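Local coordinates for protein FucU (Bifidobacterium longum subsp. infantis, PDB 3MVK), which probably interconverts the anomers of L-fucose and the pyranose and furanose forms of D-ribose, as an isomerase of the RbsD/FucU family, at residues P10-K15 / I43-D48; P6-P11 / L56-T61; P72-E77 / F113-Q118; P80-A85 / S131-N136. All coordinates share one frame; numbering follows the deposited sequence. Where two conformers were deposited one is given.

In the fold
Contacts 1 and 3 lay helices on one mixed beta-sheet; contacts 2 and 4 join loops around it. Contact 1 sets helix 11-19 against strand 43-47, and contact 2 shares P10 and P11 and sets the preceding turn, P6 to I9, on helix 52-60; their centres lie about 10 Å apart and both touch the second subunit. Contact 3, across the chain's centre from them, packs helix 112-119 on strand 73-76, its centre about 21 Å from that of contact 1. Contact 4 has its centre about 13 Å from that of contact 3. The two meet where M76 and F115 touch N136, beside a bound glycerol, probably from the crystallisation liquor, which may mark a pocket.

Contact 1 of 4, residues P10-K15 / I43-D48; sequences PPELLK and IVVRMD
V45 and M47, two residues apart on strand 43-47, receive the first turn of helix 11-19. The P10 ring lies across both: its CG rests 3.9 Å from V45 CG1, while its CD meets M47 SE at 3.8 Å. Deeper along the helix, L13 crosses the M47 chain at about a right angle and brings CD2 to 3.7 Å from M47 CE. That methyl is carried there by a chain folded at both chi2 (-86°) and chi3, which turns the selenium and its methyl to the helix instead of letting them run on straight. E12 works at the border of the patch. Its fully extended chain, with chi1 at 179°, takes the carboxylate past V45 to I43, where OE2 stands 3.5 Å from I43 CG2. The other oxygen, E12 OE1, accepts a water at 2.6 Å, and the same water donates to V44 O at 2.8 Å, so one water ties the helix to the strand backbone where no direct hydrogen bond crosses. Behind these groups, P10 is the N-cap residue and its carbonyl accepts from L14 N. Along one edge the strand is bonded, backbone to backbone, to strand 124-128, whose C124 and I126 also carry L13. P10 meanwhile packs on D48 of the second subunit. The axes of helix 11-15 and strand 43-47 approach to 9.3 Å, with 138° between their N-to-C directions: a helix laid on the face of a mixed beta-sheet, over a strand outermost within this chain, as in alpha/beta folds.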
loop_
_atom_site.group_PDB
_atom_site.type_symbol
_atom_site.label_atom_id
_atom_site.label_comp_id
_atom_site.label_asym_id
_atom_site.label_seq_id
_atom_site.Cartn_x
_atom_site.Cartn_y
_atom_site.Cartn_z
ATOM N N PRO G 10 -13.632 20.107 6.944
ATOM C CA PRO G 10 -13.936 18.876 6.188
ATOM C C PRO G 10 -13.937 17.650 7.123
ATOM O O PRO G 10 -13.379 17.720 8.239
ATOM C CB PRO G 10 -12.804 18.798 5.158
ATOM C CG PRO G 10 -11.637 19.509 5.830
ATOM C CD PRO G 10 -12.275 20.622 6.645
ATOM N N PRO G 11 -14.566 16.539 6.691
ATOM C CA PRO G 11 -14.689 15.381 7.590
ATOM C C PRO G 11 -13.346 14.868 8.139
ATOM O O PRO G 11 -13.291 14.525 9.310
ATOM C CB PRO G 11 -15.364 14.323 6.711
ATOM C CG PRO G 11 -16.202 15.168 5.725
ATOM C CD PRO G 11 -15.306 16.344 5.430
ATOM N N GLU G 12 -12.295 14.843 7.323
ATOM C CA GLU G 12 -10.971 14.463 7.813
ATOM C C GLU G 12 -10.450 15.343 8.940
ATOM O O GLU G 12 -9.821 14.851 9.879
ATOM C CB GLU G 12 -9.958 14.454 6.683
ATOM C CG GLU G 12 -8.561 14.085 7.188
ATOM C CD GLU G 12 -7.545 13.961 6.091
ATOM O OE1 GLU G 12 -7.779 14.507 4.980
ATOM O OE2 GLU G 12 -6.500 13.322 6.366
ATOM N N LEU G 13 -10.674 16.646 8.855
ATOM C CA LEU G 13 -10.181 17.514 9.920
ATOM C C LEU G 13 -11.005 17.308 11.204
ATOM O O LEU G 13 -10.476 17.377 12.315
ATOM C CB LEU G 13 -10.183 18.985 9.476
ATOM C CG LEU G 13 -9.631 19.990 10.482
ATOM C CD1 LEU G 13 -8.198 19.632 10.899
ATOM C CD2 LEU G 13 -9.677 21.371 9.818
ATOM N N LEU G 14 -12.294 17.001 11.064
ATOM C CA LEU G 14 -13.116 16.775 12.249
ATOM C C LEU G 14 -12.563 15.552 12.973
ATOM O O LEU G 14 -12.390 15.581 14.203
ATOM C CB LEU G 14 -14.588 16.599 11.868
ATOM C CG LEU G 14 -15.567 16.346 13.009
ATOM C CD1 LEU G 14 -15.505 17.451 14.076
ATOM C CD2 LEU G 14 -16.967 16.209 12.429
ATOM N N LYS G 15 -12.239 14.514 12.201
ATOM C CA LYS G 15 -11.619 13.304 12.759
ATOM C C LYS G 15 -10.317 13.636 13.500
ATOM O O LYS G 15 -10.090 13.184 14.630
ATOM C CB LYS G 15 -11.349 12.274 11.667
ATOM C CG LYS G 15 -10.679 11.020 12.205
ATOM C CD LYS G 15 -10.632 9.920 11.133
ATOM C CE LYS G 15 -10.087 8.598 11.682
ATOM N NZ LYS G 15 -8.610 8.598 11.907
ATOM N N ILE G 43 -0.380 14.732 9.377
ATOM C CA ILE G 43 -1.548 14.788 8.526
ATOM C C ILE G 43 -1.688 16.215 7.975
ATOM O O ILE G 43 -1.837 17.169 8.748
ATOM C CB ILE G 43 -2.794 14.395 9.322
ATOM C CG1 ILE G 43 -2.663 12.949 9.844
ATOM C CG2 ILE G 43 -4.080 14.598 8.506
ATOM C CD1 ILE G 43 -3.559 12.631 11.058
ATOM N N VAL G 44 -1.626 16.375 6.652
ATOM C CA VAL G 44 -1.814 17.720 6.102
ATOM C C VAL G 44 -3.215 17.867 5.509
ATOM O O VAL G 44 -3.607 17.077 4.631
ATOM C CB VAL G 44 -0.741 18.054 5.027
ATOM C CG1 VAL G 44 -0.958 19.479 4.453
ATOM C CG2 VAL G 44 0.670 17.909 5.611
ATOM N N VAL G 45 -3.981 18.840 5.984
ATOM C CA VAL G 45 -5.308 19.086 5.433
ATOM C C VAL G 45 -5.273 20.382 4.649
ATOM O O VAL G 45 -4.875 21.400 5.189
ATOM C CB VAL G 45 -6.366 19.167 6.573
ATOM C CG1 VAL G 45 -7.770 19.505 5.993
ATOM C CG2 VAL G 45 -6.399 17.853 7.383
ATOM N N ARG G 46 -5.667 20.345 3.376
ATOM C CA ARG G 46 -5.682 21.562 2.549
ATOM C C ARG G 46 -6.892 22.405 2.880
ATOM O O ARG G 46 -8.024 21.886 2.960
ATOM C CB ARG G 46 -5.726 21.257 1.049
ATOM C CG ARG G 46 -4.614 20.357 0.504
ATOM C CD ARG G 46 -3.215 20.833 0.859
ATOM N NE ARG G 46 -2.962 22.191 0.368
ATOM C CZ ARG G 46 -1.754 22.728 0.290
ATOM N NH1 ARG G 46 -0.692 22.009 0.631
ATOM N NH2 ARG G 46 -1.608 23.984 -0.134
HETATM N N MSE G 47 -6.645 23.701 3.052
HETATM C CA MSE G 47 -7.712 24.696 3.230
HETATM C C MSE G 47 -7.374 25.961 2.459
HETATM O O MSE G 47 -7.442 27.063 2.997
HETATM C CB MSE G 47 -7.870 24.994 4.708
HETATM C CG MSE G 47 -8.085 23.724 5.445
HETATM SE SE MSE G 47 -9.950 23.382 5.388
HETATM C CE MSE G 47 -9.771 24.021 7.228
ATOM N N ASP G 48 -7.009 25.764 1.194
ATOM C CA ASP G 48 -6.386 26.808 0.376
ATOM C C ASP G 48 -7.274 28.010 0.163
ATOM O O ASP G 48 -6.773 29.118 -0.014
ATOM C CB ASP G 48 -5.926 26.246 -0.971
ATOM C CG ASP G 48 -4.771 25.263 -0.823
ATOM O OD1 ASP G 48 -5.001 24.136 -0.353
ATOM O OD2 ASP G 48 -3.636 25.627 -1.176
HETATM O O HOH W 1 -5.778 15.487 3.718
#

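Contact 2 of 4, residues P6-P11 / L56-T61; sequences PKIIPP and LKAILT
P6 and A58 bring the backbones closest, with 5.6 Å between their CA atoms. On one side the chain makes a type I beta turn from P6 to I9, closed by I9 N bonding to P6 O; on the other is helix 52-60, with T61 N bonding back to A58 O. The turn thus sets P6, I8 and I9 around a single alanine. P6 CB meets A58 CB at 3.6 Å, and I8 comes to the same methyl with CD1 at 3.9 Å. I8 CG1 takes the crowded position between backbone N and carbonyl carbon (chi1 70°), which brings the end of the chain nearer the helix than its root suggests. I9 CD1 reaches A58 from another direction, 4.0 Å from A58 O. The P6 ring and the T61 side chain run alongside one another in opposing senses, P6 CG lying 3.1 Å from T61 OG1. That hydroxyl donates to A58 O at 2.7 Å, with the donor tilted 16° from the carbonyl plane. A58 O therefore accepts twice from one residue, T61 N and T61 OG1, and these bonds hold the threonine hydroxyl beside the proline. No hydrogen bond joins the two segments; the fit is van der Waals, of apolar carbons against the A58 methyl and against the oxygens of A58 and T61. Beyond the turn the chain passes into helix 11-19, and I8 packs on G49 of the second subunit. Helix 52-60 turns L56 to helix 88-97 through Y92 and L95, while L56 and I59 both pack on L139 of strand 137-140.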
loop_
_atom_site.group_PDB
_atom_site.type_symbol
_atom_site.label_atom_id
_atom_site.label_comp_id
_atom_site.label_asym_id
_atom_site.label_seq_id
_atom_site.Cartn_x
_atom_site.Cartn_y
_atom_site.Cartn_z
ATOM N N PRO G 6 -18.558 24.002 12.701
ATOM C CA PRO G 6 -18.363 24.939 11.608
ATOM C C PRO G 6 -18.346 24.233 10.258
ATOM O O PRO G 6 -17.640 23.224 10.081
ATOM C CB PRO G 6 -16.993 25.541 11.913
ATOM C CG PRO G 6 -16.918 25.493 13.395
ATOM C CD PRO G 6 -17.544 24.183 13.757
ATOM N N LYS G 7 -19.132 24.767 9.328
ATOM C CA LYS G 7 -19.291 24.190 8.004
ATOM C C LYS G 7 -17.983 24.061 7.221
ATOM O O LYS G 7 -17.858 23.183 6.365
ATOM C CB LYS G 7 -20.298 25.013 7.188
ATOM N N ILE G 8 -16.998 24.918 7.502
ATOM C CA ILE G 8 -15.765 24.874 6.716
ATOM C C ILE G 8 -14.843 23.683 7.037
ATOM O O ILE G 8 -13.947 23.370 6.249
ATOM C CB ILE G 8 -14.952 26.209 6.763
ATOM C CG1 ILE G 8 -14.332 26.418 8.141
ATOM C CG2 ILE G 8 -15.838 27.413 6.302
ATOM C CD1 ILE G 8 -13.277 27.540 8.127
ATOM N N ILE G 9 -15.075 23.019 8.165
ATOM C CA ILE G 9 -14.201 21.901 8.578
ATOM C C ILE G 9 -14.561 20.626 7.786
ATOM O O ILE G 9 -15.681 20.118 7.950
ATOM C CB ILE G 9 -14.304 21.649 10.108
ATOM C CG1 ILE G 9 -13.834 22.901 10.885
ATOM C CG2 ILE G 9 -13.487 20.412 10.534
ATOM C CD1 ILE G 9 -14.073 22.833 12.385
ATOM N N PRO G 10 -13.632 20.107 6.944
ATOM C CA PRO G 10 -13.936 18.876 6.188
ATOM C C PRO G 10 -13.937 17.650 7.123
ATOM O O PRO G 10 -13.379 17.720 8.239
ATOM C CB PRO G 10 -12.804 18.798 5.158
ATOM C CG PRO G 10 -11.637 19.509 5.830
ATOM C CD PRO G 10 -12.275 20.622 6.645
ATOM N N PRO G 11 -14.566 16.539 6.691
ATOM C CA PRO G 11 -14.689 15.381 7.590
ATOM C C PRO G 11 -13.346 14.868 8.139
ATOM O O PRO G 11 -13.291 14.525 9.310
ATOM C CB PRO G 11 -15.364 14.323 6.711
ATOM C CG PRO G 11 -16.202 15.168 5.725
ATOM C CD PRO G 11 -15.306 16.344 5.430
ATOM N N LEU G 56 -9.009 29.730 12.391
ATOM C CA LEU G 56 -8.865 29.748 13.849
ATOM C C LEU G 56 -10.217 29.830 14.516
ATOM O O LEU G 56 -10.477 29.121 15.489
ATOM C CB LEU G 56 -8.001 30.926 14.292
ATOM C CG LEU G 56 -7.768 31.023 15.796
ATOM C CD1 LEU G 56 -7.040 29.778 16.396
ATOM C CD2 LEU G 56 -6.975 32.302 16.105
ATOM N N LYS G 57 -11.076 30.703 14.007
ATOM C CA LYS G 57 -12.393 30.884 14.617
ATOM C C LYS G 57 -13.170 29.560 14.627
ATOM O O LYS G 57 -13.799 29.213 15.633
ATOM C CB LYS G 57 -13.189 31.951 13.879
ATOM C CG LYS G 57 -14.539 32.272 14.508
ATOM C CD LYS G 57 -15.342 33.171 13.551
ATOM C CE LYS G 57 -16.750 33.387 14.066
ATOM N NZ LYS G 57 -16.746 34.199 15.317
ATOM N N ALA G 58 -13.111 28.817 13.523
ATOM C CA ALA G 58 -13.797 27.551 13.414
ATOM C C ALA G 58 -13.210 26.507 14.372
ATOM O O ALA G 58 -13.947 25.798 15.070
ATOM C CB ALA G 58 -13.767 27.062 11.961
ATOM N N ILE G 59 -11.885 26.421 14.410
ATOM C CA ILE G 59 -11.196 25.434 15.247
ATOM C C ILE G 59 -11.512 25.655 16.729
ATOM O O ILE G 59 -11.790 24.710 17.445
ATOM C CB ILE G 59 -9.677 25.440 15.007
ATOM C CG1 ILE G 59 -9.378 24.786 13.659
ATOM C CG2 ILE G 59 -8.929 24.698 16.148
ATOM C CD1 ILE G 59 -7.936 24.952 13.221
ATOM N N LEU G 60 -11.481 26.905 17.170
ATOM C CA LEU G 60 -11.685 27.210 18.579
ATOM C C LEU G 60 -13.087 26.844 19.077
ATOM O O LEU G 60 -13.266 26.616 20.278
ATOM C CB LEU G 60 -11.357 28.672 18.889
ATOM C CG LEU G 60 -9.889 29.083 18.719
ATOM C CD1 LEU G 60 -9.783 30.569 18.944
ATOM C CD2 LEU G 60 -8.952 28.316 19.645
ATOM N N THR G 61 -14.061 26.742 18.171
ATOM C CA THR G 61 -15.389 26.275 18.585
ATOM C C THR G 61 -15.379 24.809 19.055
ATOM O O THR G 61 -16.258 24.389 19.817
ATOM C CB THR G 61 -16.456 26.482 17.499
ATOM O OG1 THR G 61 -16.241 25.547 16.444
ATOM C CG2 THR G 61 -16.424 27.899 16.954
#

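Contact 3 of 4, residues P72-E77 / F113-Q118; sequences PATLME and FAFYEQ
A helix-on-sheet layer with a Met-aromatic contact joins strand 73-76 to helix 112-119, close to where glycerol and triethylene glycol, both probably from the crystallisation liquor, are bound near M76 and Y116. The selenomethionine M76 touches two rings. Its CB lies over a face of the F115 ring, 4.1 Å from the centroid and offset toward the rim. SE stands obliquely over F115 at 5.5 Å from the ring centroid. With the chain extended as far as SE and bent only at chi3 (-85°), CE turns back to the helix, touching F115 CD2 at 3.6 Å and covering a face of Y116, whose centroid is 4.0 Å away in a CH-pi contact. F115 departs from the helix with CG anti to its backbone N (chi1 -171°), sending the ring to the strand. There the ring's rim meets main chain: T74 O lies in the ring plane, 3.5 Å from CE1 of F115, and L75 O stands 3.5 Å from F115 CD1. The hydroxyl of Y116 bonds to R112 NH2, and the Y116 side chain packs on H22 of the fourth subunit. L75 points to the other side of the sheet, onto W89 and Y92 of helix 88-97. The axes of strand 73-76 and helix 113-118 approach to 8.7 Å, and the strand lies between two helical layers in an alpha/beta/alpha sandwich, with the mixed sheet as its middle layer.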
loop_
_atom_site.group_PDB
_atom_site.type_symbol
_atom_site.label_atom_id
_atom_site.label_comp_id
_atom_site.label_asym_id
_atom_site.label_seq_id
_atom_site.Cartn_x
_atom_site.Cartn_y
_atom_site.Cartn_z
ATOM N N PRO G 72 -0.332 28.404 24.965
ATOM C CA PRO G 72 -0.704 27.263 24.092
ATOM C C PRO G 72 -0.764 27.602 22.591
ATOM O O PRO G 72 -0.852 26.678 21.757
ATOM C CB PRO G 72 -2.098 26.871 24.615
ATOM C CG PRO G 72 -2.652 28.130 25.201
ATOM C CD PRO G 72 -1.449 28.792 25.850
ATOM N N ALA G 73 -0.706 28.900 22.249
ATOM C CA ALA G 73 -0.669 29.348 20.852
ATOM C C ALA G 73 0.705 29.936 20.544
ATOM O O ALA G 73 1.275 30.641 21.374
ATOM C CB ALA G 73 -1.781 30.368 20.589
ATOM N N THR G 74 1.276 29.606 19.386
ATOM C CA THR G 74 2.622 30.100 19.088
ATOM C C THR G 74 2.672 30.710 17.702
ATOM O O THR G 74 2.267 30.070 16.727
ATOM C CB THR G 74 3.694 28.964 19.162
ATOM O OG1 THR G 74 3.549 28.242 20.380
ATOM C CG2 THR G 74 5.102 29.515 19.091
ATOM N N LEU G 75 3.215 31.935 17.631
ATOM C CA LEU G 75 3.493 32.623 16.368
ATOM C C LEU G 75 4.942 32.479 15.926
ATOM O O LEU G 75 5.821 32.129 16.713
ATOM C CB LEU G 75 3.180 34.132 16.495
ATOM C CG LEU G 75 1.713 34.526 16.600
ATOM C CD1 LEU G 75 1.633 35.960 17.130
ATOM C CD2 LEU G 75 0.960 34.403 15.276
HETATM N N MSE G 76 5.178 32.750 14.653
HETATM C CA MSE G 76 6.524 32.849 14.109
HETATM C C MSE G 76 7.017 34.296 14.243
HETATM O O MSE G 76 6.349 35.224 13.800
HETATM C CB MSE G 76 6.520 32.457 12.631
HETATM C CG MSE G 76 7.899 32.449 11.989
HETATM SE SE MSE G 76 7.863 32.138 10.094
HETATM C CE MSE G 76 7.822 30.163 10.121
ATOM N N GLU G 77 8.191 34.482 14.837
ATOM C CA GLU G 77 8.808 35.806 14.916
ATOM C C GLU G 77 9.283 36.275 13.555
ATOM O O GLU G 77 9.769 35.484 12.757
ATOM C CB GLU G 77 10.004 35.756 15.877
ATOM C CG GLU G 77 9.571 35.519 17.308
ATOM C CD GLU G 77 10.706 35.193 18.257
ATOM O OE1 GLU G 77 11.881 35.261 17.857
ATOM O OE2 GLU G 77 10.409 34.851 19.426
ATOM N N PHE G 113 13.336 29.564 12.260
ATOM C CA PHE G 113 13.798 28.193 12.068
ATOM C C PHE G 113 13.432 27.275 13.233
ATOM O O PHE G 113 13.089 26.111 13.020
ATOM C CB PHE G 113 15.278 28.186 11.668
ATOM C CG PHE G 113 15.487 28.722 10.288
ATOM C CD1 PHE G 113 15.344 27.894 9.178
ATOM C CD2 PHE G 113 15.729 30.075 10.082
ATOM C CE1 PHE G 113 15.486 28.394 7.886
ATOM C CE2 PHE G 113 15.860 30.579 8.792
ATOM C CZ PHE G 113 15.744 29.738 7.695
ATOM N N ALA G 114 13.400 27.826 14.440
ATOM C CA ALA G 114 12.876 27.110 15.606
ATOM C C ALA G 114 11.384 26.801 15.425
ATOM O O ALA G 114 10.888 25.736 15.840
ATOM C CB ALA G 114 13.106 27.928 16.874
ATOM N N PHE G 115 10.657 27.744 14.840
ATOM C CA PHE G 115 9.240 27.521 14.536
ATOM C C PHE G 115 9.092 26.331 13.591
ATOM O O PHE G 115 8.257 25.453 13.835
ATOM C CB PHE G 115 8.599 28.777 13.937
ATOM C CG PHE G 115 7.117 28.682 13.797
ATOM C CD1 PHE G 115 6.274 29.282 14.740
ATOM C CD2 PHE G 115 6.550 28.008 12.718
ATOM C CE1 PHE G 115 4.872 29.188 14.613
ATOM C CE2 PHE G 115 5.172 27.920 12.576
ATOM C CZ PHE G 115 4.322 28.503 13.530
ATOM N N TYR G 116 9.905 26.277 12.532
ATOM C CA TYR G 116 9.810 25.139 11.604
ATOM C C TYR G 116 10.064 23.824 12.329
ATOM O O TYR G 116 9.363 22.841 12.089
ATOM C CB TYR G 116 10.781 25.279 10.448
ATOM C CG TYR G 116 10.466 26.361 9.451
ATOM C CD1 TYR G 116 9.183 26.520 8.921
ATOM C CD2 TYR G 116 11.483 27.186 8.971
ATOM C CE1 TYR G 116 8.924 27.496 7.967
ATOM C CE2 TYR G 116 11.228 28.158 8.019
ATOM C CZ TYR G 116 9.954 28.314 7.530
ATOM O OH TYR G 116 9.710 29.287 6.581
ATOM N N GLU G 117 11.057 23.821 13.226
ATOM C CA GLU G 117 11.424 22.605 13.962
ATOM C C GLU G 117 10.292 22.130 14.844
ATOM O O GLU G 117 9.991 20.929 14.880
ATOM C CB GLU G 117 12.720 22.809 14.781
ATOM C CG GLU G 117 13.965 22.897 13.906
ATOM C CD GLU G 117 14.021 21.750 12.897
ATOM O OE1 GLU G 117 14.101 20.577 13.321
ATOM O OE2 GLU G 117 13.943 22.015 11.686
ATOM N N GLN G 118 9.624 23.062 15.510
ATOM C CA GLN G 118 8.474 22.703 16.345
ATOM C C GLN G 118 7.296 22.212 15.495
ATOM O O GLN G 118 6.597 21.273 15.892
ATOM C CB GLN G 118 8.037 23.881 17.226
ATOM C CG GLN G 118 6.938 23.538 18.261
ATOM C CD GLN G 118 7.297 22.347 19.159
ATOM O OE1 GLN G 118 8.463 22.161 19.523
ATOM N NE2 GLN G 118 6.293 21.552 19.538
#

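Contact 4 of 4, residues P80-A85 / S131-N136; sequences PGDTVA and SAQYAN
A hydrogen bond with a small apolar contact and two water bridges joins two irregular loops, D82 and V84 from the one leading to helix 88-97, Q133 and Y134 from the one leading to strand 137-140. Y134 OH donates to D82 OD2 at 2.6 Å, meeting the carboxylate on its anti side and 26° out of its plane. D82 CG, anti to the backbone N (chi1 -170°), carries the carboxylate across to the tyrosine. The two flat groups are turned 63° apart, and OD2 lies at the ring edge. V84 also comes to that edge, with CG1 3.7 Å from Y134 CE2. The loops stand beyond the ends of strands 73-76 and 124-128 in the alpha/beta fold, beside a bound glycerol that hydrogen-bonds Q133 NE2, Y134 N and N136 OD1, consistent with a small polar pocket. Y68 of the fourth subunit bonds through its hydroxyl to both D82 OD2 and Q133 NE2, so tyrosines of two chains grip the carboxylate oxygen. D82 OD1 takes a water at 2.9 Å, which also donates to Q133 OE1 at 2.7 Å. A second water spans the main chains, donating to A85 O and, at 2.6 Å, to Q133 O.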
loop_
_atom_site.group_PDB
_atom_site.type_symbol
_atom_site.label_atom_id
_atom_site.label_comp_id
_atom_site.label_asym_id
_atom_site.label_seq_id
_atom_site.Cartn_x
_atom_site.Cartn_y
_atom_site.Cartn_z
ATOM N N PRO G 80 14.753 39.092 11.590
ATOM C CA PRO G 80 15.293 40.420 11.927
ATOM C C PRO G 80 15.497 41.266 10.674
ATOM O O PRO G 80 16.037 40.773 9.685
ATOM C CB PRO G 80 16.624 40.090 12.599
ATOM C CG PRO G 80 16.378 38.757 13.249
ATOM C CD PRO G 80 15.483 38.008 12.278
ATOM N N GLY G 81 15.005 42.508 10.698
ATOM C CA GLY G 81 15.091 43.390 9.531
ATOM C C GLY G 81 13.868 43.404 8.627
ATOM O O GLY G 81 13.708 44.313 7.816
ATOM N N ASP G 82 13.008 42.394 8.742
ATOM C CA ASP G 82 11.759 42.331 7.966
ATOM C C ASP G 82 10.695 43.137 8.719
ATOM O O ASP G 82 10.269 42.736 9.798
ATOM C CB ASP G 82 11.327 40.868 7.821
ATOM C CG ASP G 82 10.177 40.667 6.844
ATOM O OD1 ASP G 82 9.594 41.653 6.321
ATOM O OD2 ASP G 82 9.860 39.490 6.582
ATOM N N THR G 83 10.293 44.280 8.166
ATOM C CA THR G 83 9.425 45.221 8.884
ATOM C C THR G 83 7.936 45.056 8.562
ATOM O O THR G 83 7.128 45.876 9.000
ATOM C CB THR G 83 9.818 46.704 8.591
ATOM O OG1 THR G 83 9.684 46.953 7.190
ATOM C CG2 THR G 83 11.257 46.977 8.999
ATOM N N VAL G 84 7.563 44.005 7.819
ATOM C CA VAL G 84 6.170 43.839 7.342
ATOM C C VAL G 84 5.153 43.936 8.498
ATOM O O VAL G 84 5.360 43.391 9.574
ATOM C CB VAL G 84 5.984 42.513 6.529
ATOM C CG1 VAL G 84 6.225 41.303 7.409
ATOM C CG2 VAL G 84 4.596 42.435 5.860
ATOM N N ALA G 85 4.069 44.675 8.285
ATOM C CA ALA G 85 3.000 44.726 9.276
ATOM C C ALA G 85 2.418 43.324 9.504
ATOM O O ALA G 85 2.353 42.505 8.563
ATOM C CB ALA G 85 1.914 45.661 8.801
ATOM N N SER G 131 -2.946 35.066 2.952
ATOM C CA SER G 131 -1.957 35.802 2.169
ATOM C C SER G 131 -1.013 36.629 3.033
ATOM O O SER G 131 0.075 36.988 2.587
ATOM C CB SER G 131 -2.637 36.677 1.117
ATOM O OG SER G 131 -3.476 37.624 1.732
ATOM N N ALA G 132 -1.404 36.925 4.265
ATOM C CA ALA G 132 -0.489 37.657 5.158
ATOM C C ALA G 132 0.741 36.821 5.542
ATOM O O ALA G 132 0.635 35.601 5.762
ATOM C CB ALA G 132 -1.220 38.126 6.393
ATOM N N GLN G 133 1.908 37.469 5.594
ATOM C CA GLN G 133 3.091 36.820 6.149
ATOM C C GLN G 133 3.057 36.744 7.678
ATOM O O GLN G 133 2.366 37.526 8.368
ATOM C CB GLN G 133 4.382 37.512 5.715
ATOM C CG GLN G 133 4.875 37.136 4.319
ATOM C CD GLN G 133 6.166 37.858 4.012
ATOM O OE1 GLN G 133 6.162 39.067 3.762
ATOM N NE2 GLN G 133 7.284 37.136 4.071
ATOM N N TYR G 134 3.838 35.796 8.188
ATOM C CA TYR G 134 3.895 35.468 9.616
ATOM C C TYR G 134 2.520 35.228 10.234
ATOM O O TYR G 134 2.281 35.606 11.375
ATOM C CB TYR G 134 4.688 36.535 10.392
ATOM C CG TYR G 134 6.063 36.762 9.796
ATOM C CD1 TYR G 134 7.116 35.870 10.062
ATOM C CD2 TYR G 134 6.318 37.859 8.969
ATOM C CE1 TYR G 134 8.385 36.063 9.518
ATOM C CE2 TYR G 134 7.599 38.074 8.428
ATOM C CZ TYR G 134 8.624 37.184 8.716
ATOM O OH TYR G 134 9.872 37.390 8.183
ATOM N N ALA G 135 1.632 34.584 9.471
ATOM C CA ALA G 135 0.275 34.252 9.958
ATOM C C ALA G 135 0.171 32.788 10.397
ATOM O O ALA G 135 -0.930 32.275 10.642
ATOM C CB ALA G 135 -0.758 34.576 8.893
ATOM N N ASN G 136 1.313 32.124 10.514
ATOM C CA ASN G 136 1.347 30.746 11.041
ATOM C C ASN G 136 0.988 30.722 12.494
ATOM O O ASN G 136 1.362 31.634 13.229
ATOM C CB ASN G 136 2.741 30.161 10.876
ATOM C CG ASN G 136 3.245 30.322 9.477
ATOM O OD1 ASN G 136 4.266 30.986 9.227
ATOM N ND2 ASN G 136 2.550 29.740 8.561
HETATM O O HOH W 2 7.999 41.084 3.978
HETATM O O HOH W 3 1.232 39.894 8.124
#